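Local coordinates for protein histone acetyltransferase (Trypanosoma brucei brucei, PDB 6IF4) that is a MYST-family enzyme that probably acetylates histone lysines with acetyl-CoA, represented here by its N-terminal presumed Tudor domain, at residues Tyr38-Tyr41 against Asp45-Met48. Numbering follows the deposited sequence.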
# COMPACT_ATOMS: atom_id res chain seq x y z
N TYR B 38 -3.45 2.12 2.96
CA TYR B 38 -4.39 1.02 2.82
C TYR B 38 -4.37 0.60 1.36
O TYR B 38 -4.88 1.32 0.50
CB TYR B 38 -5.79 1.43 3.26
CG TYR B 38 -6.72 0.26 3.47
CD1 TYR B 38 -6.46 -0.69 4.46
CD2 TYR B 38 -7.86 0.09 2.69
CE1 TYR B 38 -7.30 -1.76 4.66
CE2 TYR B 38 -8.71 -0.98 2.88
CZ TYR B 38 -8.43 -1.91 3.87
OH TYR B 38 -9.27 -2.97 4.07
N VAL B 39 -3.76 -0.54 1.08
CA VAL B 39 -3.52 -0.97 -0.29
C VAL B 39 -4.56 -2.02 -0.66
O VAL B 39 -4.99 -2.82 0.17
CB VAL B 39 -2.09 -1.50 -0.48
CG1 VAL B 39 -1.09 -0.60 0.24
CG2 VAL B 39 -1.96 -2.94 0.01
N HIS B 40 -4.98 -1.98 -1.92
CA HIS B 40 -5.82 -3.02 -2.49
C HIS B 40 -5.02 -3.74 -3.57
O HIS B 40 -4.48 -3.10 -4.48
CB HIS B 40 -7.11 -2.44 -3.08
CG HIS B 40 -7.87 -3.42 -3.93
ND1 HIS B 40 -8.47 -4.54 -3.40
CD2 HIS B 40 -8.14 -3.43 -5.25
CE1 HIS B 40 -9.07 -5.21 -4.37
NE2 HIS B 40 -8.89 -4.56 -5.50
N TYR B 41 -4.92 -5.06 -3.46
CA TYR B 41 -4.21 -5.84 -4.46
C TYR B 41 -5.14 -5.99 -5.65
O TYR B 41 -6.28 -6.45 -5.53
CB TYR B 41 -3.79 -7.20 -3.91
CG TYR B 41 -2.83 -7.07 -2.76
CD1 TYR B 41 -1.46 -6.99 -2.97
CD2 TYR B 41 -3.30 -6.99 -1.45
CE1 TYR B 41 -0.58 -6.86 -1.91
CE2 TYR B 41 -2.44 -6.86 -0.40
CZ TYR B 41 -1.08 -6.79 -0.63
OH TYR B 41 -0.23 -6.66 0.44
N ASP B 45 -9.18 -10.28 -3.92
CA ASP B 45 -10.41 -9.81 -3.31
C ASP B 45 -10.11 -8.73 -2.26
O ASP B 45 -9.03 -8.71 -1.66
CB ASP B 45 -11.17 -10.97 -2.66
CG ASP B 45 -12.53 -10.56 -2.14
OD1 ASP B 45 -12.61 -10.03 -1.01
OD2 ASP B 45 -13.52 -10.76 -2.87
N SER B 46 -11.07 -7.82 -2.08
CA SER B 46 -10.99 -6.80 -1.03
C SER B 46 -10.56 -7.36 0.32
O SER B 46 -9.95 -6.65 1.12
CB SER B 46 -12.33 -6.08 -0.90
OG SER B 46 -12.64 -5.34 -2.06
N ARG B 47 -10.92 -8.62 0.61
CA ARG B 47 -10.51 -9.24 1.86
C ARG B 47 -9.00 -9.16 2.09
O ARG B 47 -8.55 -9.11 3.24
CB ARG B 47 -11.00 -10.69 1.91
CG ARG B 47 -12.51 -10.79 2.04
CD ARG B 47 -12.99 -12.22 1.97
NE ARG B 47 -12.46 -12.91 0.80
CZ ARG B 47 -13.16 -13.17 -0.30
NH1 ARG B 47 -14.44 -12.81 -0.38
NH2 ARG B 47 -12.59 -13.80 -1.32
N MET B 48 -8.21 -9.17 1.02
CA MET B 48 -6.77 -9.12 1.14
C MET B 48 -6.22 -7.72 1.38
O MET B 48 -5.01 -7.58 1.58
CB MET B 48 -6.11 -9.73 -0.10
CG MET B 48 -6.55 -11.15 -0.37
SD MET B 48 -6.03 -12.27 0.95
CE MET B 48 -4.25 -12.09 0.87
O HOH W 1 -6.59 -7.01 -1.98
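Tyr41 makes the closest approach to the 45-48 turn, its ring edge meeting the backbone carbonyl of Met48 near the ring plane, with Tyr41 CE2 3.3 Å from Met48 O. Met48 O has its hydrogen bond from Arg50 NE, and the ring edge only packs beside it. Met48 CB packs from above the ring plane, 4.2 Å from Tyr41 CD2. Tyr41 OH is engaged away from the turn, hydrogen-bonded to Thr13 O.

The His40 contact is looser. With CG anti to the backbone N (chi1 168°), the ring extends to the 45-48 segment and meets it edge-on, His40 CE1 lying 4.0 Å from Ser46 N. The polar partner of this imidazole is Asp49, through ND1, so the ring is held from the residue just after the turn.

Both segments lie within the Tudor-knot domain, of the SH3-like clan: strand 35-41, part of the five-stranded antiparallel sheet, ends at Tyr41, and 45-48 lies in the loop leading to the edge strand 50-53, where Ser46-Met48 form a short 3-10 segment, led in by Asp45.

A water bridges the two backbones, accepting from Tyr41 N and donating to Asp45 O, at 3.0 Å from each atom, and it also lies at the Tyr41 ring edge, in plane.

Within the turn, Asp45 OD1 takes a nearly straight bond from Arg47 N (2.7 Å, 173°), an Asx turn, and Met48 N donates to Asp45 O at 2.8 Å. The Arg47 guanidinium lies with one face over the Asp45 carboxylate, a purely electrostatic pairing.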